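Local coordinates for lipase (Photobacterium sp. M37, PDB 2ORY), which probably hydrolyses the ester bonds of triacylglycerols, as a cold-adapted lipase of the class 3 family with an alpha/beta hydrolase fold, at residues A[13-18]-A[38-43]; A[32-37]-A[52-57]; A[73-78]-A[83-88]. One frame throughout, in Å; residues are numbered along the deposited sequence.

Contact 1 (A[13-18]-A[38-43]); sequences SYMSYY and KEALKT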
loop_
_atom_site.group_PDB
_atom_site.type_symbol
_atom_site.label_atom_id
_atom_site.label_comp_id
_atom_site.label_asym_id
_atom_site.label_seq_id
_atom_site.Cartn_x
_atom_site.Cartn_y
_atom_site.Cartn_z
ATOM N N SER A 13 8.348 2.236 -0.361
ATOM C CA SER A 13 7.006 2.222 -0.913
ATOM C C SER A 13 6.984 3.008 -2.211
ATOM O O SER A 13 6.328 2.603 -3.173
ATOM C CB SER A 13 6.002 2.826 0.069
ATOM O OG SER A 13 5.718 1.928 1.130
ATOM N N TYR A 14 7.709 4.124 -2.248
ATOM C CA TYR A 14 7.734 4.956 -3.455
ATOM C C TYR A 14 8.631 4.440 -4.567
ATOM O O TYR A 14 8.343 4.651 -5.751
ATOM C CB TYR A 14 8.077 6.410 -3.115
ATOM C CG TYR A 14 6.835 7.204 -2.732
ATOM C CD1 TYR A 14 6.022 6.785 -1.674
ATOM C CD2 TYR A 14 6.447 8.341 -3.448
ATOM C CE1 TYR A 14 4.852 7.467 -1.337
ATOM C CE2 TYR A 14 5.270 9.047 -3.118
ATOM C CZ TYR A 14 4.475 8.597 -2.058
ATOM O OH TYR A 14 3.307 9.253 -1.710
ATOM N N MET A 15 9.696 3.740 -4.195
ATOM C CA MET A 15 10.598 3.160 -5.184
ATOM C C MET A 15 9.825 2.080 -5.949
ATOM O O MET A 15 10.178 1.734 -7.072
ATOM C CB MET A 15 11.813 2.536 -4.486
ATOM C CG MET A 15 12.917 2.073 -5.443
ATOM S SD MET A 15 14.366 1.420 -4.564
ATOM C CE MET A 15 13.839 -0.220 -4.214
ATOM N N SER A 16 8.773 1.555 -5.320
ATOM C CA SER A 16 7.918 0.533 -5.916
ATOM C C SER A 16 7.243 1.035 -7.182
ATOM O O SER A 16 6.909 0.255 -8.074
ATOM C CB SER A 16 6.818 0.137 -4.938
ATOM O OG SER A 16 7.368 -0.239 -3.702
ATOM N N TYR A 17 7.034 2.340 -7.241
ATOM C CA TYR A 17 6.357 2.958 -8.364
ATOM C C TYR A 17 7.151 3.165 -9.661
ATOM O O TYR A 17 6.593 3.632 -10.656
ATOM C CB TYR A 17 5.737 4.287 -7.905
ATOM C CG TYR A 17 4.501 4.089 -7.043
ATOM C CD1 TYR A 17 4.403 4.664 -5.776
ATOM C CD2 TYR A 17 3.432 3.307 -7.495
ATOM C CE1 TYR A 17 3.278 4.466 -4.977
ATOM C CE2 TYR A 17 2.299 3.105 -6.705
ATOM C CZ TYR A 17 2.232 3.688 -5.449
ATOM O OH TYR A 17 1.111 3.497 -4.676
ATOM N N TYR A 18 8.432 2.818 -9.676
ATOM C CA TYR A 18 9.197 2.997 -10.896
ATOM C C TYR A 18 8.523 2.230 -12.011
ATOM O O TYR A 18 8.108 1.094 -11.816
ATOM C CB TYR A 18 10.629 2.507 -10.721
ATOM C CG TYR A 18 11.580 3.598 -10.292
ATOM C CD1 TYR A 18 12.332 3.472 -9.127
ATOM C CD2 TYR A 18 11.743 4.747 -11.063
ATOM C CE1 TYR A 18 13.226 4.454 -8.741
ATOM C CE2 TYR A 18 12.637 5.740 -10.686
ATOM C CZ TYR A 18 13.377 5.585 -9.526
ATOM O OH TYR A 18 14.284 6.548 -9.144
ATOM N N LYS A 38 17.979 -0.888 -8.439
ATOM C CA LYS A 38 19.395 -0.988 -8.105
ATOM C C LYS A 38 20.080 0.367 -8.149
ATOM O O LYS A 38 20.902 0.676 -7.287
ATOM C CB LYS A 38 20.104 -1.970 -9.043
ATOM C CG LYS A 38 19.620 -3.404 -8.907
ATOM C CD LYS A 38 20.449 -4.348 -9.759
ATOM C CE LYS A 38 19.905 -5.757 -9.680
ATOM N NZ LYS A 38 20.693 -6.716 -10.501
ATOM N N GLU A 39 19.748 1.182 -9.143
ATOM C CA GLU A 39 20.349 2.505 -9.226
ATOM C C GLU A 39 19.925 3.353 -8.021
ATOM O O GLU A 39 20.735 4.090 -7.443
ATOM C CB GLU A 39 19.925 3.221 -10.508
ATOM C CG GLU A 39 20.522 4.622 -10.610
ATOM C CD GLU A 39 19.941 5.450 -11.745
ATOM O OE1 GLU A 39 20.412 6.594 -11.938
ATOM O OE2 GLU A 39 19.017 4.967 -12.441
ATOM N N ALA A 40 18.644 3.260 -7.668
ATOM C CA ALA A 40 18.090 4.000 -6.532
ATOM C C ALA A 40 18.739 3.582 -5.207
ATOM O O ALA A 40 19.179 4.419 -4.421
ATOM C CB ALA A 40 16.571 3.779 -6.455
ATOM N N LEU A 41 18.786 2.282 -4.952
ATOM C CA LEU A 41 19.379 1.803 -3.715
ATOM C C LEU A 41 20.828 2.273 -3.598
ATOM O O LEU A 41 21.462 2.102 -2.562
ATOM C CB LEU A 41 19.325 0.279 -3.666
ATOM C CG LEU A 41 17.962 -0.390 -3.492
ATOM C CD1 LEU A 41 18.150 -1.903 -3.527
ATOM C CD2 LEU A 41 17.336 0.045 -2.168
ATOM N N LYS A 42 21.339 2.881 -4.662
ATOM C CA LYS A 42 22.718 3.343 -4.689
ATOM C C LYS A 42 22.856 4.854 -4.665
ATOM O O LYS A 42 23.913 5.376 -4.337
ATOM C CB LYS A 42 23.403 2.800 -5.940
ATOM C CG LYS A 42 24.855 3.185 -6.083
ATOM C CD LYS A 42 25.387 2.806 -7.466
ATOM C CE LYS A 42 24.753 3.653 -8.574
ATOM N NZ LYS A 42 25.317 3.358 -9.929
ATOM N N THR A 43 21.788 5.561 -4.999
ATOM C CA THR A 43 21.862 7.008 -5.040
ATOM C C THR A 43 20.918 7.752 -4.111
ATOM O O THR A 43 21.230 8.853 -3.655
ATOM C CB THR A 43 21.626 7.500 -6.475
ATOM O OG1 THR A 43 20.300 7.145 -6.890
ATOM C CG2 THR A 43 22.642 6.853 -7.425
#
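Met15 of helix 5-15 reaches the Ala40 methyl on helix 30-43. Its sulfur does the touching, with Met15 SD 3.7 Å from Ala40 CB. The side chain runs straight out from its backbone, CG lying opposite the backbone N (chi1 -172°), and bends only at the last torsion. That bend (chi3 82°) swings CE away from Ala40 and over to Leu41. The Met15 and Leu41 side chains cross at about a right angle. The Leu41 branch CD2 sits 4.1 Å from Met15 SD and equally far from Met15 CE, so one branch packs against both end atoms of the methionine.

The Tyr18 ring comes to the same methyl at an oblique tilt. Its nearest atom, Tyr18 CE1, is 4.1 Å from Ala40 CB. The methyl of Ala40 therefore has the sulfur and the ring as its two neighbours across the contact. No hydrogen bond joins the two segments. The hydroxyl of Tyr18 bonds instead to Asp330 OD2, which ties the ring to helix 328-332. Phe47 touches both Met15 and Leu41.

A type I beta turn from Met15 to Tyr18 brings both side chains to helix 30-43. The arrangement is apolar packing of helix 5-15 and the turn after it against helix 30-43, and it joins the two N-terminal helices of this alpha/beta hydrolase beside its central sheet.

Contact 2 (A[32-37]-A[52-57]); sequences LILKKM and WEVVWG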
loop_
_atom_site.group_PDB
_atom_site.type_symbol
_atom_site.label_atom_id
_atom_site.label_comp_id
_atom_site.label_asym_id
_atom_site.label_seq_id
_atom_site.Cartn_x
_atom_site.Cartn_y
_atom_site.Cartn_z
ATOM N N LEU A 32 13.160 -3.805 -16.407
ATOM C CA LEU A 32 13.326 -2.358 -16.427
ATOM C C LEU A 32 13.231 -1.812 -15.004
ATOM O O LEU A 32 13.979 -0.913 -14.622
ATOM C CB LEU A 32 12.237 -1.719 -17.296
ATOM C CG LEU A 32 12.177 -0.185 -17.375
ATOM C CD1 LEU A 32 11.504 0.233 -18.682
ATOM C CD2 LEU A 32 11.421 0.388 -16.174
ATOM N N ILE A 33 12.287 -2.347 -14.234
ATOM C CA ILE A 33 12.079 -1.912 -12.850
ATOM C C ILE A 33 13.280 -2.276 -11.990
ATOM O O ILE A 33 13.812 -1.433 -11.263
ATOM C CB ILE A 33 10.812 -2.561 -12.227
ATOM C CG1 ILE A 33 9.561 -2.079 -12.968
ATOM C CG2 ILE A 33 10.699 -2.183 -10.748
ATOM C CD1 ILE A 33 8.288 -2.739 -12.481
ATOM N N LEU A 34 13.701 -3.537 -12.079
ATOM C CA LEU A 34 14.842 -4.014 -11.309
ATOM C C LEU A 34 16.037 -3.086 -11.516
ATOM O O LEU A 34 16.674 -2.661 -10.555
ATOM C CB LEU A 34 15.214 -5.446 -11.720
ATOM C CG LEU A 34 16.459 -6.018 -11.017
ATOM C CD1 LEU A 34 16.211 -6.097 -9.515
ATOM C CD2 LEU A 34 16.794 -7.391 -11.577
ATOM N N LYS A 35 16.335 -2.761 -12.771
ATOM C CA LYS A 35 17.457 -1.884 -13.072
ATOM C C LYS A 35 17.295 -0.564 -12.331
ATOM O O LYS A 35 18.249 -0.026 -11.781
ATOM C CB LYS A 35 17.530 -1.621 -14.577
ATOM C CG LYS A 35 18.699 -0.738 -15.000
ATOM C CD LYS A 35 18.540 -0.216 -16.438
ATOM C CE LYS A 35 17.352 0.747 -16.572
ATOM N NZ LYS A 35 17.173 1.306 -17.957
ATOM N N LYS A 36 16.075 -0.045 -12.327
ATOM C CA LYS A 36 15.783 1.209 -11.658
ATOM C C LYS A 36 15.997 1.104 -10.154
ATOM O O LYS A 36 16.597 1.982 -9.530
ATOM C CB LYS A 36 14.344 1.636 -11.957
ATOM C CG LYS A 36 14.137 2.176 -13.376
ATOM C CD LYS A 36 14.857 3.506 -13.544
ATOM C CE LYS A 36 14.799 4.022 -14.979
ATOM N NZ LYS A 36 15.542 5.315 -15.159
ATOM N N MET A 37 15.511 0.021 -9.565
ATOM C CA MET A 37 15.669 -0.161 -8.131
ATOM C C MET A 37 17.136 -0.176 -7.695
ATOM O O MET A 37 17.495 0.457 -6.716
ATOM C CB MET A 37 14.989 -1.451 -7.703
ATOM C CG MET A 37 13.568 -1.527 -8.166
ATOM S SD MET A 37 12.733 -2.930 -7.475
ATOM C CE MET A 37 11.266 -2.066 -6.963
ATOM N N TRP A 52 21.728 -2.328 0.650
ATOM C CA TRP A 52 20.550 -3.116 0.390
ATOM C C TRP A 52 20.698 -3.941 -0.865
ATOM O O TRP A 52 21.436 -3.567 -1.779
ATOM C CB TRP A 52 19.358 -2.192 0.270
ATOM C CG TRP A 52 19.181 -1.324 1.462
ATOM C CD1 TRP A 52 19.704 -0.078 1.660
ATOM C CD2 TRP A 52 18.354 -1.599 2.600
ATOM N NE1 TRP A 52 19.238 0.449 2.846
ATOM C CE2 TRP A 52 18.411 -0.465 3.442
ATOM C CE3 TRP A 52 17.566 -2.692 2.987
ATOM C CZ2 TRP A 52 17.711 -0.391 4.646
ATOM C CZ3 TRP A 52 16.864 -2.620 4.192
ATOM C CH2 TRP A 52 16.942 -1.473 5.006
ATOM N N GLU A 53 19.969 -5.049 -0.905
ATOM C CA GLU A 53 19.990 -5.969 -2.031
ATOM C C GLU A 53 18.581 -6.470 -2.341
ATOM O O GLU A 53 17.869 -6.945 -1.449
ATOM C CB GLU A 53 20.882 -7.172 -1.690
ATOM C CG GLU A 53 20.984 -8.207 -2.784
ATOM C CD GLU A 53 21.839 -7.741 -3.954
ATOM O OE1 GLU A 53 21.621 -8.248 -5.084
ATOM O OE2 GLU A 53 22.736 -6.884 -3.750
ATOM N N VAL A 54 18.169 -6.358 -3.597
ATOM C CA VAL A 54 16.857 -6.857 -3.993
ATOM C C VAL A 54 17.077 -8.358 -4.090
ATOM O O VAL A 54 17.857 -8.805 -4.913
ATOM C CB VAL A 54 16.432 -6.292 -5.369
ATOM C CG1 VAL A 54 15.084 -6.890 -5.793
ATOM C CG2 VAL A 54 16.345 -4.769 -5.297
ATOM N N VAL A 55 16.412 -9.124 -3.230
ATOM C CA VAL A 55 16.567 -10.573 -3.205
ATOM C C VAL A 55 15.351 -11.361 -3.714
ATOM O O VAL A 55 15.398 -12.586 -3.831
ATOM C CB VAL A 55 16.936 -11.041 -1.781
ATOM C CG1 VAL A 55 18.337 -10.519 -1.419
ATOM C CG2 VAL A 55 15.925 -10.512 -0.772
ATOM N N TRP A 56 14.250 -10.673 -4.000
ATOM C CA TRP A 56 13.084 -11.357 -4.553
ATOM C C TRP A 56 12.270 -10.352 -5.331
ATOM O O TRP A 56 11.889 -9.307 -4.801
ATOM C CB TRP A 56 12.203 -11.968 -3.474
ATOM C CG TRP A 56 11.097 -12.790 -4.082
ATOM C CD1 TRP A 56 11.125 -14.125 -4.338
ATOM C CD2 TRP A 56 9.787 -12.337 -4.462
ATOM N NE1 TRP A 56 9.916 -14.544 -4.833
ATOM C CE2 TRP A 56 9.076 -13.468 -4.921
ATOM C CE3 TRP A 56 9.147 -11.088 -4.454
ATOM C CZ2 TRP A 56 7.746 -13.393 -5.369
ATOM C CZ3 TRP A 56 7.814 -11.010 -4.904
ATOM C CH2 TRP A 56 7.134 -12.160 -5.354
ATOM N N GLY A 57 12.002 -10.673 -6.591
ATOM C CA GLY A 57 11.253 -9.762 -7.432
ATOM C C GLY A 57 12.204 -8.758 -8.060
ATOM O O GLY A 57 13.423 -8.929 -7.984
#
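Leu34 of helix 30-43 meets Val54 of strand 52-63 through a single methyl. The CB of Leu34 does not head straight for the strand. From there a chi1 of 177° carries CG to the side of the carbonyl carbon. The second torsion (chi2 62°) then sends CD1 out to the strand. This methyl makes the contact: Leu34 CD1 is 4.0 Å from Val54 CG1 and 4.2 Å from Val54 CB. The same methyl also comes to 4.3 Å from the carbonyl oxygen of Gly57, Gly57 O. The two side chains meet at a slant, and the leucine tip lies beside one branch of the valine. Pro58 and Pro146 also touch Leu34.

Met37, one helical turn further on, meets the other branch of Val54. Met37 CB lies 4.3 Å from Val54 CG2. Within the two segments, then, CG1 meets Leu34 and CG2 meets Met37; Leu41 of the same helix also reaches CG2. This is a helix laid on a sheet, as in the layered alpha/beta hydrolase fold, and strand 52-63 is an edge strand of the five-stranded sheet within this chain. Just past Val54 the strand is irregular. Val55 and Trp56 both face Val75 of the neighbouring strand, which makes a classic beta bulge. Gly57 follows with backbone angles that call for glycine, since a CB here would jam against the carbonyl oxygen of Trp56.

The Met37 side chain also packs on Tyr74 and Met72 of strand 66-78, and its CB meets Met15 of helix 5-15.

Contact 3 (A[73-78]-A[83-88]); sequences MYVIQK and GEYVIA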
loop_
_atom_site.group_PDB
_atom_site.type_symbol
_atom_site.label_atom_id
_atom_site.label_comp_id
_atom_site.label_asym_id
_atom_site.label_seq_id
_atom_site.Cartn_x
_atom_site.Cartn_y
_atom_site.Cartn_z
ATOM N N MET A 73 5.393 -6.635 -6.388
ATOM C CA MET A 73 5.939 -6.889 -5.064
ATOM C C MET A 73 7.388 -7.336 -5.187
ATOM O O MET A 73 7.750 -8.039 -6.142
ATOM C CB MET A 73 5.114 -7.962 -4.330
ATOM C CG MET A 73 5.655 -8.358 -2.941
ATOM S SD MET A 73 4.467 -9.329 -2.054
ATOM C CE MET A 73 4.424 -10.830 -3.090
ATOM N N TYR A 74 8.217 -6.875 -4.255
ATOM C CA TYR A 74 9.623 -7.264 -4.204
ATOM C C TYR A 74 10.052 -7.297 -2.737
ATOM O O TYR A 74 9.326 -6.817 -1.845
ATOM C CB TYR A 74 10.516 -6.307 -5.024
ATOM C CG TYR A 74 10.616 -4.879 -4.516
ATOM C CD1 TYR A 74 11.741 -4.442 -3.838
ATOM C CD2 TYR A 74 9.562 -3.982 -4.677
ATOM C CE1 TYR A 74 11.815 -3.145 -3.321
ATOM C CE2 TYR A 74 9.620 -2.684 -4.160
ATOM C CZ TYR A 74 10.749 -2.274 -3.479
ATOM O OH TYR A 74 10.796 -1.024 -2.910
ATOM N N VAL A 75 11.210 -7.905 -2.491
ATOM C CA VAL A 75 11.770 -8.004 -1.148
ATOM C C VAL A 75 13.216 -7.483 -1.137
ATOM O O VAL A 75 14.037 -7.912 -1.946
ATOM C CB VAL A 75 11.769 -9.470 -0.656
ATOM C CG1 VAL A 75 12.228 -9.527 0.788
ATOM C CG2 VAL A 75 10.381 -10.081 -0.808
ATOM N N ILE A 76 13.516 -6.549 -0.231
ATOM C CA ILE A 76 14.870 -5.988 -0.104
ATOM C C ILE A 76 15.455 -6.561 1.181
ATOM O O ILE A 76 14.773 -6.624 2.201
ATOM C CB ILE A 76 14.888 -4.438 0.075
ATOM C CG1 ILE A 76 13.951 -3.765 -0.923
ATOM C CG2 ILE A 76 16.295 -3.906 -0.089
ATOM C CD1 ILE A 76 12.510 -3.714 -0.414
ATOM N N GLN A 77 16.714 -6.966 1.131
ATOM C CA GLN A 77 17.382 -7.502 2.305
ATOM C C GLN A 77 18.560 -6.602 2.657
ATOM O O GLN A 77 19.350 -6.241 1.787
ATOM C CB GLN A 77 17.894 -8.920 2.035
ATOM C CG GLN A 77 18.702 -9.507 3.189
ATOM C CD GLN A 77 19.243 -10.900 2.901
ATOM O OE1 GLN A 77 19.770 -11.568 3.792
ATOM N NE2 GLN A 77 19.121 -11.343 1.654
ATOM N N LYS A 78 18.665 -6.232 3.927
ATOM C CA LYS A 78 19.775 -5.405 4.383
ATOM C C LYS A 78 21.047 -6.258 4.429
ATOM O O LYS A 78 21.091 -7.260 5.142
ATOM C CB LYS A 78 19.477 -4.849 5.777
ATOM C CG LYS A 78 20.716 -4.376 6.535
ATOM C CD LYS A 78 20.671 -2.898 6.867
ATOM C CE LYS A 78 19.585 -2.580 7.876
ATOM N NZ LYS A 78 19.667 -1.164 8.335
ATOM N N GLY A 83 18.846 -11.952 8.500
ATOM C CA GLY A 83 17.397 -11.949 8.610
ATOM C C GLY A 83 16.734 -10.598 8.820
ATOM O O GLY A 83 15.978 -10.421 9.774
ATOM N N GLU A 84 17.018 -9.642 7.941
ATOM C CA GLU A 84 16.418 -8.300 8.017
ATOM C C GLU A 84 15.849 -8.007 6.622
ATOM O O GLU A 84 16.578 -7.651 5.697
ATOM C CB GLU A 84 17.488 -7.258 8.393
ATOM C CG GLU A 84 17.059 -6.134 9.374
ATOM C CD GLU A 84 16.360 -4.947 8.707
ATOM O OE1 GLU A 84 15.298 -5.150 8.081
ATOM O OE2 GLU A 84 16.866 -3.806 8.817
ATOM N N TYR A 85 14.543 -8.160 6.471
ATOM C CA TYR A 85 13.930 -7.937 5.174
ATOM C C TYR A 85 12.801 -6.919 5.104
ATOM O O TYR A 85 12.092 -6.671 6.088
ATOM C CB TYR A 85 13.375 -9.255 4.631
ATOM C CG TYR A 85 14.361 -10.401 4.629
ATOM C CD1 TYR A 85 14.617 -11.137 5.790
ATOM C CD2 TYR A 85 15.044 -10.750 3.463
ATOM C CE1 TYR A 85 15.530 -12.193 5.781
ATOM C CE2 TYR A 85 15.962 -11.802 3.450
ATOM C CZ TYR A 85 16.199 -12.519 4.610
ATOM O OH TYR A 85 17.109 -13.560 4.591
ATOM N N VAL A 86 12.640 -6.345 3.915
ATOM C CA VAL A 86 11.538 -5.425 3.640
ATOM C C VAL A 86 10.731 -6.002 2.471
ATOM O O VAL A 86 11.297 -6.303 1.431
ATOM C CB VAL A 86 12.021 -4.008 3.203
ATOM C CG1 VAL A 86 10.827 -3.159 2.788
ATOM C CG2 VAL A 86 12.748 -3.321 4.329
ATOM N N ILE A 87 9.426 -6.199 2.645
ATOM C CA ILE A 87 8.582 -6.653 1.536
ATOM C C ILE A 87 7.774 -5.395 1.128
ATOM O O ILE A 87 6.995 -4.873 1.925
ATOM C CB ILE A 87 7.594 -7.736 1.973
ATOM C CG1 ILE A 87 8.332 -8.998 2.412
ATOM C CG2 ILE A 87 6.617 -8.009 0.846
ATOM C CD1 ILE A 87 7.377 -10.084 2.920
ATOM N N ALA A 88 7.979 -4.895 -0.087
ATOM C CA ALA A 88 7.271 -3.694 -0.536
ATOM C C ALA A 88 6.237 -4.071 -1.603
ATOM O O ALA A 88 6.497 -4.907 -2.471
ATOM C CB ALA A 88 8.270 -2.661 -1.082
#
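The carbonyl oxygen of Val86 receives the amide of Ile76, with Ile76 N to Val86 O at 2.8 Å. The CA-H of Val75 also points at this oxygen, with Val75 CA 3.1 Å from Val86 O. The return bond runs from Val86 N to Ile76 O, also 2.8 Å. Tyr74 and Ala88 form a second such pair, in which each amide bonds to the carbonyl of the other. One more backbone bond, from Lys78 N to Glu84 O, lies near the turn.

Together these bonds zip strands 66-78 and 84-90 into an antiparallel beta hairpin, with the strand directions 159° apart. The hairpin lies within the mixed sheet of the alpha/beta hydrolase fold. Strand 52-63 continues the sheet on one side and strand 166-173 on the other.

On one face, the Tyr74 ring comes obliquely against the Ala88 methyl. Its CG takes the cramped place between backbone N and carbonyl carbon (chi1 66°), and Tyr74 CE2 comes to 3.4 Å from Ala88 CB. The Tyr74 hydroxyl bonds to Phe12 O of helix 5-15. Ile76 lies beside Val86 on this face, with Ile76 CD1 3.7 Å from Val86 CG1.

On the other face, Gln77 stretches alongside the Tyr85 ring, its amide plane turned 32° from the ring. Gln77 CD is 3.4 Å from Tyr85 CE2. The Tyr85 hydroxyl bonds to Lys159. Beside the turn, the bent lysine chain brings Lys78 CE nearest to Glu84 OE2, at 3.1 Å. Lys78 NZ and Glu84 OE2 form only a long salt bridge of 3.9 Å, and Lys78 NZ has a second acidic partner in Asp50.

In the fold
Contacts 1 and 2 share helix 30-43, and their centres are about 8 Å apart. Met15 CE lies 3.9 Å from Met37 CB, and Leu41 CD1 lies 3.8 Å from Val54 CG2. Contacts 2 and 3 meet within one sheet, where Trp56 O to Val75 N and Glu53 O to Gln77 N, both 2.8 Å, are probable hydrogen bonds. Contact 1 reaches the hairpin of contact 3 through Met15 CE, 3.4 Å from Tyr74 OH, and through Ser16 OG, 3.7 Å from Ala88 CB. The segment 13-18 also approaches the probable active site. Tyr17 bonds to His173 and touches Ser174, the likely nucleophile of a Ser-His-Asp triad with His312 and Asp236.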